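Local coordinates for undecaprenyl Pyrophosphate Synthase (Helicobacter pylori, PDB 2D2R), which probably builds undecaprenyl diphosphate, the lipid carrier precursor for the bacterial cell wall, by condensing isopentenyl diphosphate units onto farnesyl diphosphate with the help of magnesium, at residues D24-W29 / Y39-G44; V45-D50 / I216-F221; L63-F68 / F135-A140; M86-L91 / S115-D120. One frame throughout, in Å; residues are numbered along the deposited sequence.

Contact 1 of 4, residues D24-W29 / Y39-G44; sequences DGNGRW and YGHKKG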
loop_
_atom_site.group_PDB
_atom_site.type_symbol
_atom_site.label_atom_id
_atom_site.label_comp_id
_atom_site.label_asym_id
_atom_site.label_seq_id
_atom_site.Cartn_x
_atom_site.Cartn_y
_atom_site.Cartn_z
ATOM N N ASP A 24 10.601 -8.698 8.822
ATOM C CA ASP A 24 11.334 -7.783 9.656
ATOM C C ASP A 24 11.660 -8.374 11.057
ATOM O O ASP A 24 11.051 -9.355 11.490
ATOM C CB ASP A 24 10.514 -6.493 9.756
ATOM C CG ASP A 24 11.318 -5.316 10.254
ATOM O OD1 ASP A 24 12.533 -5.244 9.919
ATOM O OD2 ASP A 24 10.736 -4.453 10.976
ATOM N N GLY A 25 12.632 -7.769 11.745
ATOM C CA GLY A 25 13.016 -8.232 13.083
ATOM C C GLY A 25 14.312 -9.045 13.229
ATOM O O GLY A 25 14.639 -9.464 14.328
ATOM N N ASN A 26 15.046 -9.275 12.144
ATOM C CA ASN A 26 16.294 -10.059 12.190
ATOM C C ASN A 26 17.383 -9.526 13.100
ATOM O O ASN A 26 17.699 -10.098 14.149
ATOM C CB ASN A 26 16.913 -10.177 10.799
ATOM C CG ASN A 26 16.266 -11.236 9.958
ATOM O OD1 ASN A 26 16.675 -11.455 8.810
ATOM N ND2 ASN A 26 15.263 -11.915 10.508
ATOM N N GLY A 27 17.999 -8.447 12.651
ATOM C CA GLY A 27 19.077 -7.864 13.419
ATOM C C GLY A 27 18.636 -7.582 14.835
ATOM O O GLY A 27 19.399 -7.711 15.781
ATOM N N ARG A 28 17.380 -7.205 14.980
ATOM C CA ARG A 28 16.848 -6.884 16.281
ATOM C C ARG A 28 16.727 -8.128 17.179
ATOM O O ARG A 28 16.904 -8.045 18.394
ATOM C CB ARG A 28 15.500 -6.227 16.079
ATOM C CG ARG A 28 15.007 -5.472 17.246
ATOM C CD ARG A 28 13.691 -4.876 16.903
ATOM N NE ARG A 28 12.982 -4.584 18.131
ATOM C CZ ARG A 28 11.683 -4.777 18.295
ATOM N NH1 ARG A 28 10.952 -5.261 17.294
ATOM N NH2 ARG A 28 11.125 -4.496 19.466
ATOM N N TRP A 29 16.422 -9.274 16.569
ATOM C CA TRP A 29 16.273 -10.546 17.281
ATOM C C TRP A 29 17.637 -10.973 17.804
ATOM O O TRP A 29 17.757 -11.654 18.820
ATOM C CB TRP A 29 15.729 -11.607 16.324
ATOM C CG TRP A 29 15.839 -13.007 16.808
ATOM C CD1 TRP A 29 14.935 -13.691 17.558
ATOM C CD2 TRP A 29 16.914 -13.918 16.542
ATOM N NE1 TRP A 29 15.366 -14.984 17.771
ATOM C CE2 TRP A 29 16.582 -15.149 17.160
ATOM C CE3 TRP A 29 18.126 -13.815 15.843
ATOM C CZ2 TRP A 29 17.421 -16.276 17.095
ATOM C CZ3 TRP A 29 18.960 -14.934 15.780
ATOM C CH2 TRP A 29 18.599 -16.149 16.405
ATOM N N TYR A 39 24.411 -13.283 12.881
ATOM C CA TYR A 39 23.697 -14.396 13.490
ATOM C C TYR A 39 22.234 -14.285 13.084
ATOM O O TYR A 39 21.656 -15.224 12.521
ATOM C CB TYR A 39 23.822 -14.323 15.017
ATOM C CG TYR A 39 23.379 -15.574 15.752
ATOM C CD1 TYR A 39 23.899 -16.826 15.416
ATOM C CD2 TYR A 39 22.461 -15.504 16.803
ATOM C CE1 TYR A 39 23.516 -17.980 16.109
ATOM C CE2 TYR A 39 22.069 -16.656 17.506
ATOM C CZ TYR A 39 22.600 -17.889 17.153
ATOM O OH TYR A 39 22.222 -19.028 17.835
ATOM N N GLY A 40 21.660 -13.115 13.359
ATOM C CA GLY A 40 20.270 -12.844 13.044
ATOM C C GLY A 40 19.807 -13.186 11.637
ATOM O O GLY A 40 18.884 -13.980 11.463
ATOM N N HIS A 41 20.438 -12.601 10.625
ATOM C CA HIS A 41 20.013 -12.860 9.257
ATOM C C HIS A 41 20.111 -14.330 8.861
ATOM O O HIS A 41 19.201 -14.887 8.227
ATOM C CB HIS A 41 20.812 -12.003 8.268
ATOM C CG HIS A 41 20.649 -10.527 8.467
ATOM N ND1 HIS A 41 20.940 -9.611 7.479
ATOM C CD2 HIS A 41 20.311 -9.801 9.561
ATOM C CE1 HIS A 41 20.795 -8.387 7.956
ATOM N NE2 HIS A 41 20.414 -8.473 9.219
ATOM N N LYS A 42 21.210 -14.962 9.245
ATOM C CA LYS A 42 21.416 -16.358 8.906
ATOM C C LYS A 42 20.269 -17.244 9.374
ATOM O O LYS A 42 19.878 -18.178 8.678
ATOM C CB LYS A 42 22.753 -16.826 9.473
ATOM C CG LYS A 42 23.954 -16.144 8.799
ATOM C CD LYS A 42 23.850 -16.262 7.280
ATOM C CE LYS A 42 23.643 -17.726 6.822
ATOM N NZ LYS A 42 23.154 -17.848 5.400
ATOM N N LYS A 43 19.740 -16.938 10.558
ATOM C CA LYS A 43 18.597 -17.656 11.122
ATOM C C LYS A 43 17.369 -17.240 10.305
ATOM O O LYS A 43 16.502 -18.057 10.014
ATOM C CB LYS A 43 18.361 -17.242 12.570
ATOM C CG LYS A 43 17.579 -18.258 13.378
ATOM C CD LYS A 43 18.559 -19.137 14.153
ATOM C CE LYS A 43 19.587 -19.820 13.241
ATOM N NZ LYS A 43 20.642 -20.525 14.024
ATOM N N GLY A 44 17.314 -15.952 9.963
ATOM C CA GLY A 44 16.226 -15.423 9.166
ATOM C C GLY A 44 16.152 -16.264 7.918
ATOM O O GLY A 44 15.069 -16.577 7.429
#

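Contact 2 of 4, residues V45-D50 / I216-F221; sequences VKTLKD and ILWPDF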
loop_
_atom_site.group_PDB
_atom_site.type_symbol
_atom_site.label_atom_id
_atom_site.label_comp_id
_atom_site.label_asym_id
_atom_site.label_seq_id
_atom_site.Cartn_x
_atom_site.Cartn_y
_atom_site.Cartn_z
ATOM N N VAL A 45 17.319 -16.636 7.403
ATOM C CA VAL A 45 17.384 -17.484 6.224
ATOM C C VAL A 45 16.790 -18.893 6.414
ATOM O O VAL A 45 16.290 -19.464 5.463
ATOM C CB VAL A 45 18.831 -17.662 5.724
ATOM C CG1 VAL A 45 18.905 -18.852 4.757
ATOM C CG2 VAL A 45 19.306 -16.388 5.021
ATOM N N LYS A 46 16.861 -19.477 7.605
ATOM C CA LYS A 46 16.282 -20.820 7.757
ATOM C C LYS A 46 14.747 -20.712 7.786
ATOM O O LYS A 46 14.025 -21.575 7.234
ATOM C CB LYS A 46 16.801 -21.519 9.035
ATOM C CG LYS A 46 18.322 -21.744 9.060
ATOM C CD LYS A 46 18.828 -22.200 7.724
ATOM C CE LYS A 46 20.158 -21.515 7.399
ATOM N NZ LYS A 46 20.602 -21.778 5.992
ATOM N N THR A 47 14.252 -19.653 8.427
ATOM C CA THR A 47 12.811 -19.439 8.459
ATOM C C THR A 47 12.319 -19.288 7.031
ATOM O O THR A 47 11.332 -19.880 6.607
ATOM C CB THR A 47 12.457 -18.168 9.171
ATOM O OG1 THR A 47 13.114 -18.148 10.432
ATOM C CG2 THR A 47 10.948 -18.092 9.403
ATOM N N LEU A 48 13.003 -18.464 6.277
ATOM C CA LEU A 48 12.584 -18.288 4.913
ATOM C C LEU A 48 12.442 -19.698 4.282
ATOM O O LEU A 48 11.412 -20.041 3.706
ATOM C CB LEU A 48 13.633 -17.445 4.181
ATOM C CG LEU A 48 13.282 -16.942 2.787
ATOM C CD1 LEU A 48 14.214 -15.811 2.428
ATOM C CD2 LEU A 48 13.393 -18.038 1.784
ATOM N N LYS A 49 13.478 -20.537 4.442
ATOM C CA LYS A 49 13.430 -21.863 3.834
ATOM C C LYS A 49 12.230 -22.654 4.320
ATOM O O LYS A 49 11.451 -23.204 3.509
ATOM C CB LYS A 49 14.734 -22.633 4.101
ATOM C CG LYS A 49 14.794 -23.983 3.375
ATOM C CD LYS A 49 16.236 -24.469 3.192
ATOM C CE LYS A 49 16.983 -24.638 4.533
ATOM N NZ LYS A 49 16.297 -25.618 5.481
ATOM N N ASP A 50 12.045 -22.664 5.637
ATOM C CA ASP A 50 10.946 -23.391 6.222
ATOM C C ASP A 50 9.609 -22.865 5.799
ATOM O O ASP A 50 8.702 -23.644 5.425
ATOM C CB ASP A 50 11.046 -23.344 7.728
ATOM C CG ASP A 50 12.043 -24.341 8.262
ATOM O OD1 ASP A 50 12.903 -24.814 7.485
ATOM O OD2 ASP A 50 11.971 -24.641 9.466
ATOM N N ILE A 216 5.949 -10.653 16.467
ATOM C CA ILE A 216 6.914 -11.754 16.419
ATOM C C ILE A 216 8.038 -11.371 15.463
ATOM O O ILE A 216 7.782 -10.955 14.302
ATOM C CB ILE A 216 6.259 -13.035 15.928
ATOM C CG1 ILE A 216 5.078 -13.381 16.853
ATOM C CG2 ILE A 216 7.325 -14.156 15.878
ATOM C CD1 ILE A 216 4.184 -14.474 16.322
ATOM N N LEU A 217 9.276 -11.489 15.922
ATOM C CA LEU A 217 10.407 -11.155 15.065
ATOM C C LEU A 217 10.526 -12.240 14.003
ATOM O O LEU A 217 10.091 -13.379 14.254
ATOM C CB LEU A 217 11.691 -11.065 15.872
ATOM C CG LEU A 217 11.693 -9.984 16.942
ATOM C CD1 LEU A 217 13.093 -9.864 17.544
ATOM C CD2 LEU A 217 11.273 -8.629 16.339
ATOM N N TRP A 218 11.126 -11.931 12.850
ATOM C CA TRP A 218 11.200 -12.929 11.787
ATOM C C TRP A 218 11.911 -14.253 12.162
ATOM O O TRP A 218 11.374 -15.333 11.915
ATOM C CB TRP A 218 11.829 -12.328 10.512
ATOM C CG TRP A 218 11.930 -13.307 9.322
ATOM C CD1 TRP A 218 13.075 -13.753 8.746
ATOM C CD2 TRP A 218 10.854 -13.927 8.592
ATOM N NE1 TRP A 218 12.793 -14.613 7.703
ATOM C CE2 TRP A 218 11.439 -14.734 7.586
ATOM C CE3 TRP A 218 9.452 -13.874 8.686
ATOM C CZ2 TRP A 218 10.682 -15.481 6.676
ATOM C CZ3 TRP A 218 8.691 -14.622 7.774
ATOM C CH2 TRP A 218 9.311 -15.413 6.785
ATOM N N PRO A 219 13.117 -14.181 12.754
ATOM C CA PRO A 219 13.817 -15.428 13.127
ATOM C C PRO A 219 13.040 -16.311 14.103
ATOM O O PRO A 219 13.397 -17.467 14.289
ATOM C CB PRO A 219 15.128 -14.931 13.719
ATOM C CG PRO A 219 15.396 -13.673 12.942
ATOM C CD PRO A 219 13.995 -13.016 12.942
ATOM N N ASP A 220 12.002 -15.773 14.736
ATOM C CA ASP A 220 11.182 -16.544 15.679
ATOM C C ASP A 220 9.871 -17.019 15.056
ATOM O O ASP A 220 9.089 -17.726 15.697
ATOM C CB ASP A 220 10.827 -15.701 16.910
ATOM C CG ASP A 220 12.024 -15.392 17.769
ATOM O OD1 ASP A 220 12.935 -16.250 17.814
ATOM O OD2 ASP A 220 12.064 -14.312 18.405
ATOM N N PHE A 221 9.642 -16.624 13.803
ATOM C CA PHE A 221 8.407 -16.924 13.081
ATOM C C PHE A 221 8.329 -18.358 12.619
ATOM O O PHE A 221 9.224 -18.830 11.953
ATOM C CB PHE A 221 8.278 -15.986 11.866
ATOM C CG PHE A 221 6.879 -15.896 11.318
ATOM C CD1 PHE A 221 5.869 -15.348 12.077
ATOM C CD2 PHE A 221 6.579 -16.390 10.061
ATOM C CE1 PHE A 221 4.560 -15.287 11.607
ATOM C CE2 PHE A 221 5.279 -16.343 9.575
ATOM C CZ PHE A 221 4.253 -15.778 10.375
#

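Contact 3 of 4, residues L63-F68 / F135-A140; sequences LTLYAF and FTQVLA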
loop_
_atom_site.group_PDB
_atom_site.type_symbol
_atom_site.label_atom_id
_atom_site.label_comp_id
_atom_site.label_asym_id
_atom_site.label_seq_id
_atom_site.Cartn_x
_atom_site.Cartn_y
_atom_site.Cartn_z
ATOM N N LEU A 63 4.520 -16.921 -3.214
ATOM C CA LEU A 63 4.997 -16.385 -1.958
ATOM C C LEU A 63 6.051 -15.374 -2.376
ATOM O O LEU A 63 7.002 -15.731 -3.083
ATOM C CB LEU A 63 5.643 -17.510 -1.118
ATOM C CG LEU A 63 6.257 -17.090 0.225
ATOM C CD1 LEU A 63 5.095 -16.644 1.153
ATOM C CD2 LEU A 63 7.065 -18.258 0.888
ATOM N N THR A 64 5.885 -14.113 -1.967
ATOM C CA THR A 64 6.842 -13.089 -2.318
ATOM C C THR A 64 7.425 -12.567 -0.997
ATOM O O THR A 64 6.676 -12.189 -0.098
ATOM C CB THR A 64 6.163 -11.952 -3.068
ATOM O OG1 THR A 64 5.574 -12.461 -4.260
ATOM C CG2 THR A 64 7.175 -10.908 -3.437
ATOM N N LEU A 65 8.759 -12.517 -0.911
ATOM C CA LEU A 65 9.458 -12.123 0.309
ATOM C C LEU A 65 10.305 -10.884 0.085
ATOM O O LEU A 65 11.028 -10.766 -0.918
ATOM C CB LEU A 65 10.335 -13.312 0.810
ATOM C CG LEU A 65 9.564 -14.589 1.188
ATOM C CD1 LEU A 65 10.517 -15.706 1.509
ATOM C CD2 LEU A 65 8.670 -14.337 2.416
ATOM N N TYR A 66 10.201 -9.933 0.999
ATOM C CA TYR A 66 10.939 -8.713 0.795
ATOM C C TYR A 66 12.364 -8.929 1.280
ATOM O O TYR A 66 12.696 -8.664 2.440
ATOM C CB TYR A 66 10.222 -7.584 1.512
ATOM C CG TYR A 66 10.619 -6.193 1.120
ATOM C CD1 TYR A 66 11.449 -5.950 0.033
ATOM C CD2 TYR A 66 10.156 -5.117 1.845
ATOM C CE1 TYR A 66 11.806 -4.658 -0.325
ATOM C CE2 TYR A 66 10.506 -3.817 1.515
ATOM C CZ TYR A 66 11.330 -3.587 0.420
ATOM O OH TYR A 66 11.616 -2.285 0.064
ATOM N N ALA A 67 13.202 -9.440 0.369
ATOM C CA ALA A 67 14.611 -9.758 0.676
ATOM C C ALA A 67 15.347 -8.522 1.104
ATOM O O ALA A 67 15.945 -8.505 2.178
ATOM C CB ALA A 67 15.297 -10.378 -0.516
ATOM N N PHE A 68 15.295 -7.498 0.251
ATOM C CA PHE A 68 15.902 -6.209 0.532
ATOM C C PHE A 68 15.592 -5.114 -0.506
ATOM O O PHE A 68 15.276 -5.421 -1.684
ATOM C CB PHE A 68 17.411 -6.384 0.744
ATOM C CG PHE A 68 18.265 -6.041 -0.439
ATOM C CD1 PHE A 68 18.598 -4.706 -0.723
ATOM C CD2 PHE A 68 18.834 -7.053 -1.208
ATOM C CE1 PHE A 68 19.504 -4.384 -1.756
ATOM C CE2 PHE A 68 19.741 -6.742 -2.245
ATOM C CZ PHE A 68 20.077 -5.405 -2.514
ATOM N N PHE A 135 3.723 -23.844 -7.652
ATOM C CA PHE A 135 4.131 -22.878 -6.633
ATOM C C PHE A 135 5.338 -22.066 -7.070
ATOM O O PHE A 135 6.285 -22.624 -7.639
ATOM C CB PHE A 135 4.462 -23.623 -5.321
ATOM C CG PHE A 135 5.044 -22.760 -4.214
ATOM C CD1 PHE A 135 4.235 -21.895 -3.473
ATOM C CD2 PHE A 135 6.393 -22.881 -3.855
ATOM C CE1 PHE A 135 4.756 -21.164 -2.380
ATOM C CE2 PHE A 135 6.930 -22.172 -2.777
ATOM C CZ PHE A 135 6.103 -21.305 -2.031
ATOM N N THR A 136 5.294 -20.756 -6.797
ATOM C CA THR A 136 6.390 -19.855 -7.112
ATOM C C THR A 136 6.848 -19.084 -5.867
ATOM O O THR A 136 6.025 -18.646 -5.038
ATOM C CB THR A 136 6.011 -18.784 -8.142
ATOM O OG1 THR A 136 5.627 -19.382 -9.385
ATOM C CG2 THR A 136 7.212 -17.835 -8.365
ATOM N N GLN A 137 8.159 -18.934 -5.733
ATOM C CA GLN A 137 8.718 -18.153 -4.632
ATOM C C GLN A 137 9.369 -16.994 -5.353
ATOM O O GLN A 137 10.170 -17.203 -6.263
ATOM C CB GLN A 137 9.780 -18.910 -3.818
ATOM C CG GLN A 137 10.306 -18.081 -2.628
ATOM C CD GLN A 137 11.789 -18.271 -2.333
ATOM O OE1 GLN A 137 12.657 -17.991 -3.168
ATOM N NE2 GLN A 137 12.078 -18.766 -1.143
ATOM N N VAL A 138 8.999 -15.778 -4.953
ATOM C CA VAL A 138 9.530 -14.574 -5.533
ATOM C C VAL A 138 10.362 -13.864 -4.482
ATOM O O VAL A 138 9.909 -13.713 -3.337
ATOM C CB VAL A 138 8.383 -13.621 -5.999
ATOM C CG1 VAL A 138 8.969 -12.432 -6.772
ATOM C CG2 VAL A 138 7.348 -14.408 -6.842
ATOM N N LEU A 139 11.597 -13.480 -4.847
ATOM C CA LEU A 139 12.421 -12.720 -3.910
ATOM C C LEU A 139 12.579 -11.308 -4.452
ATOM O O LEU A 139 12.957 -11.079 -5.623
ATOM C CB LEU A 139 13.823 -13.348 -3.656
ATOM C CG LEU A 139 13.909 -14.698 -2.890
ATOM C CD1 LEU A 139 15.422 -15.060 -2.628
ATOM C CD2 LEU A 139 13.150 -14.659 -1.601
ATOM N N ALA A 140 12.241 -10.356 -3.591
ATOM C CA ALA A 140 12.366 -8.952 -3.911
ATOM C C ALA A 140 13.802 -8.568 -3.584
ATOM O O ALA A 140 14.179 -8.568 -2.429
ATOM C CB ALA A 140 11.400 -8.138 -3.044
#

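Contact 4 of 4, residues M86-L91 / S115-D120; sequences MLKKYL and SKELRD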
loop_
_atom_site.group_PDB
_atom_site.type_symbol
_atom_site.label_atom_id
_atom_site.label_comp_id
_atom_site.label_asym_id
_atom_site.label_seq_id
_atom_site.Cartn_x
_atom_site.Cartn_y
_atom_site.Cartn_z
ATOM N N MET A 86 27.408 -12.563 -1.072
ATOM C CA MET A 86 26.681 -13.439 -0.187
ATOM C C MET A 86 25.358 -13.837 -0.797
ATOM O O MET A 86 24.886 -14.947 -0.586
ATOM C CB MET A 86 26.468 -12.743 1.159
ATOM C CG MET A 86 27.781 -12.385 1.857
ATOM S SD MET A 86 28.981 -13.810 1.965
ATOM C CE MET A 86 28.437 -14.666 3.503
ATOM N N LEU A 87 24.750 -12.936 -1.555
ATOM C CA LEU A 87 23.474 -13.272 -2.176
ATOM C C LEU A 87 23.650 -14.448 -3.123
ATOM O O LEU A 87 22.957 -15.461 -3.022
ATOM C CB LEU A 87 22.935 -12.092 -2.964
ATOM C CG LEU A 87 21.507 -11.709 -2.612
ATOM C CD1 LEU A 87 21.012 -10.600 -3.569
ATOM C CD2 LEU A 87 20.622 -12.934 -2.679
ATOM N N LYS A 88 24.601 -14.294 -4.038
ATOM C CA LYS A 88 24.886 -15.315 -5.038
ATOM C C LYS A 88 25.270 -16.621 -4.378
ATOM O O LYS A 88 24.866 -17.684 -4.829
ATOM C CB LYS A 88 26.013 -14.842 -5.962
ATOM C CG LYS A 88 27.432 -15.213 -5.521
ATOM C CD LYS A 88 27.917 -16.463 -6.261
ATOM C CE LYS A 88 27.870 -16.244 -7.781
ATOM N NZ LYS A 88 28.572 -17.330 -8.541
ATOM N N LYS A 89 26.053 -16.540 -3.309
ATOM C CA LYS A 89 26.465 -17.748 -2.623
ATOM C C LYS A 89 25.166 -18.350 -2.198
ATOM O O LYS A 89 24.855 -19.497 -2.526
ATOM C CB LYS A 89 27.303 -17.438 -1.381
ATOM C CG LYS A 89 28.107 -18.645 -0.879
ATOM C CD LYS A 89 28.923 -18.333 0.364
ATOM C CE LYS A 89 28.038 -18.359 1.613
ATOM N NZ LYS A 89 27.409 -19.699 1.833
ATOM N N TYR A 90 24.397 -17.528 -1.490
ATOM C CA TYR A 90 23.100 -17.926 -0.979
ATOM C C TYR A 90 22.273 -18.643 -2.030
ATOM O O TYR A 90 21.688 -19.685 -1.768
ATOM C CB TYR A 90 22.324 -16.709 -0.489
ATOM C CG TYR A 90 20.931 -17.086 -0.060
ATOM C CD1 TYR A 90 20.718 -17.753 1.151
ATOM C CD2 TYR A 90 19.827 -16.874 -0.903
ATOM C CE1 TYR A 90 19.440 -18.218 1.515
ATOM C CE2 TYR A 90 18.550 -17.331 -0.543
ATOM C CZ TYR A 90 18.374 -18.009 0.665
ATOM O OH TYR A 90 17.158 -18.541 1.008
ATOM N N LEU A 91 22.228 -18.088 -3.231
ATOM C CA LEU A 91 21.420 -18.691 -4.279
ATOM C C LEU A 91 22.039 -19.944 -4.875
ATOM O O LEU A 91 21.344 -20.919 -5.131
ATOM C CB LEU A 91 21.102 -17.653 -5.359
ATOM C CG LEU A 91 20.159 -16.507 -4.929
ATOM C CD1 LEU A 91 20.186 -15.400 -5.972
ATOM C CD2 LEU A 91 18.753 -17.029 -4.704
ATOM N N SER A 115 25.889 -6.972 -9.888
ATOM C CA SER A 115 27.146 -7.385 -10.505
ATOM C C SER A 115 26.714 -8.426 -11.539
ATOM O O SER A 115 25.795 -9.227 -11.276
ATOM C CB SER A 115 28.040 -8.084 -9.498
ATOM O OG SER A 115 27.652 -9.443 -9.374
ATOM N N LYS A 116 27.367 -8.418 -12.702
ATOM C CA LYS A 116 27.051 -9.363 -13.780
ATOM C C LYS A 116 26.988 -10.782 -13.239
ATOM O O LYS A 116 26.179 -11.598 -13.688
ATOM C CB LYS A 116 28.114 -9.299 -14.898
ATOM C CG LYS A 116 28.087 -8.011 -15.682
ATOM C CD LYS A 116 26.641 -7.706 -16.145
ATOM C CE LYS A 116 26.517 -6.354 -16.870
ATOM N NZ LYS A 116 26.875 -5.187 -16.010
ATOM N N GLU A 117 27.840 -11.076 -12.262
ATOM C CA GLU A 117 27.874 -12.415 -11.718
ATOM C C GLU A 117 26.563 -12.739 -10.991
ATOM O O GLU A 117 25.994 -13.822 -11.171
ATOM C CB GLU A 117 29.083 -12.552 -10.790
ATOM C CG GLU A 117 29.178 -13.864 -10.018
ATOM C CD GLU A 117 29.284 -15.109 -10.901
ATOM O OE1 GLU A 117 30.161 -15.144 -11.795
ATOM O OE2 GLU A 117 28.494 -16.070 -10.689
ATOM N N LEU A 118 26.075 -11.804 -10.180
ATOM C CA LEU A 118 24.836 -12.047 -9.445
ATOM C C LEU A 118 23.664 -12.090 -10.409
ATOM O O LEU A 118 22.849 -13.011 -10.362
ATOM C CB LEU A 118 24.605 -10.954 -8.419
ATOM C CG LEU A 118 23.259 -11.058 -7.688
ATOM C CD1 LEU A 118 23.115 -12.433 -7.014
ATOM C CD2 LEU A 118 23.179 -9.932 -6.665
ATOM N N ARG A 119 23.604 -11.107 -11.303
ATOM C CA ARG A 119 22.525 -11.031 -12.295
ATOM C C ARG A 119 22.544 -12.312 -13.122
ATOM O O ARG A 119 21.514 -12.836 -13.544
ATOM C CB ARG A 119 22.731 -9.796 -13.163
ATOM C CG ARG A 119 21.545 -9.392 -13.987
ATOM C CD ARG A 119 21.665 -7.920 -14.357
ATOM N NE ARG A 119 23.064 -7.538 -14.511
ATOM C CZ ARG A 119 23.503 -6.287 -14.514
ATOM N NH1 ARG A 119 22.650 -5.270 -14.378
ATOM N NH2 ARG A 119 24.800 -6.057 -14.624
ATOM N N ASP A 120 23.740 -12.848 -13.291
ATOM C CA ASP A 120 23.946 -14.085 -14.039
ATOM C C ASP A 120 23.371 -15.287 -13.272
ATOM O O ASP A 120 22.647 -16.125 -13.841
ATOM C CB ASP A 120 25.455 -14.282 -14.297
ATOM C CG ASP A 120 25.727 -15.252 -15.418
ATOM O OD1 ASP A 120 25.513 -16.473 -15.219
ATOM O OD2 ASP A 120 26.146 -14.801 -16.504
#

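Contact 1 of 4, residues D24-W29 / Y39-G44
W29 and Y39 meet through their rings, which are close to parallel, with planes at 22°, but slid so far apart that they barely overlap. Contact is made by W29 CH2 and Y39 CE2, 3.7 Å apart. The same end of the indole also meets the aliphatic part of K43, whose chain bends at its second and third torsions, and CH2 lies 3.7 Å from K43 CD. With CG anti to the backbone N (chi1 166°), the W29 ring reaches the helix of 39-44, and G40 CA sits at its edge, 3.7 Å from CE3.

The CA atoms of N26 and G40 are 4.9 Å apart. G40 and G44 have no side chains, so N26 comes close to the helix backbone, with N26 OD1 3.6 Å from H41 CA and N26 ND2 3.9 Å from G44 CA. N26 lays its CB against H41 CD2 at 3.6 Å, while the edge of the imidazole faces the backbone N of G27.

G25 is the N-cap of the short helix that begins at N26. This run holds D24, the probable magnesium ligand, and G25-W29, consistent with the substrate-binding site of cis-prenyltransferases, to which H41 also probably contributes.

Contact 2 of 4, residues V45-D50 / I216-F221
Two torsions bring T47 and W218 together: chi1 of T47 (-51°) sets OG1 beside the backbone N, which leaves CG2 anti to that nitrogen, and chi1 of W218 (-179°) extends the indole away from its own backbone N. As a result the T47 methyl stands over one face of the indole, in a CH-pi contact with CG2 3.9 Å from the centroid of the six-membered ring and 17° off its normal. The methyl is displaced toward the rim of the ring system. The neighbouring residue of the helix approaches the benzo end of the same indole obliquely, with the backbone N of L48 3.8 Å from W218 CZ2 and L48 CB at 4.3 Å from that carbon.

Here the helix 37-56 meets the loop between strand 210-213 and helix 223-236, a connection at one margin of the parallel sheet of the alpha/beta fold. A short 3-10 turn at 218-220 shapes that loop, and F221 N closes it by bonding to W218 O.

The T47 methyl also nears F221 O, at 3.2 Å, while T47 OG1 is turned toward the loop backbone, 3.6 Å from W218 O; the hydroxyl has a weak hydrogen bond to K43 O within its own helix. The polar end of the indole is satisfied one turn earlier, where W218 NE1 bonds to G44 O. The F221 side chain packs against L226 and I229 of helix 223-236.

Contact 3 of 4, residues L63-F68 / F135-A140
Two aromatic rings meet aliphatic groups of the partner strand: Y66 CD1 is 3.8 Å from the methyl CB of A140, and F135 CZ is 3.9 Å from L63 CB, both approached obliquely. Beyond the pair, the Y66 ring stacks with F201, and its hydroxyl bonds to Y143 O.

Strands 63-66 and 136-140 run parallel, at 18°, near the centre of the parallel sheet. Their regular alternating bonds begin with L63 N to T136 O and continue with V138 N to L63 O at 2.7 Å, L65 N to V138 O at 2.9 Å and A140 N to L65 O at 3.0 Å. Side chains alternate between the two faces. T64 and V138 lie side by side on one, with T64 OG1 3.5 Å from V138 CB and hydrogen-bonded to H18. On the other, L65 CB meets L139 CD2 at 3.9 Å, and helix 37-56 covers this face through L48. Y66 is the centre of an inverse gamma turn.

Contact 4 of 4, residues M86-L91 / S115-D120
L118 meets L87 and K88 where two helices, 80-100 and 116-129, pack side by side on the parallel sheet of the alpha/beta fold. The short segments run in nearly the same direction, at 27°, with axes 9.4 Å apart.

The apolar part centres on L118. Its CG stands opposite the backbone N (chi1 175°), which carries the two methyls across to the neighbouring helix, where they divide the work. CD2 meets L87 CD1 at 3.8 Å. CD1 turns to K88, lying 3.9 Å from its CB, and also comes to 4.3 Å from L91 CD1. L91 continues the seam along helix 116-129, packing on I122 and L125, while M84 touches L118 from the same helix as L87.

The charged pair lies on the more exposed side, where K88 NZ and E117 OE2 meet between the helices in a salt bridge. Both chains are bent on the way, K88 at its second and third torsions and E117 at its second, which lets their ends meet. The bond is implausibly short as modelled, so its length is doubtful.

Within the second segment, S115 is the N-cap of helix 116-129. Its hydroxyl takes up an amide of the first turn: L118 N donates to S115 OG, at 3.0 Å and 164°, and makes only a weak bond to S115 O.

Overall arrangement
From the N terminus, strand 18-22 leads into contact 1, which closes a short loop between helices 26-31 and 37-56. Helix 37-56 then opens contact 2, whose partner lies far ahead in the loop after strand 210-213, so that contacts 3 and 4 are both nested inside. Contact 3 pairs strands 62-66 and 136-140, and contact 4 nests within it, joining helices 80-100 and 116-129. None of the loops cross. L48 links contacts 2 and 3 by packing on L65 and Q137, and Y90 joins contact 4 to V45. Contacts 1 and 2 touch directly, D24 O bonding to W218 N, which ties the probable catalytic loop to the sheet margin.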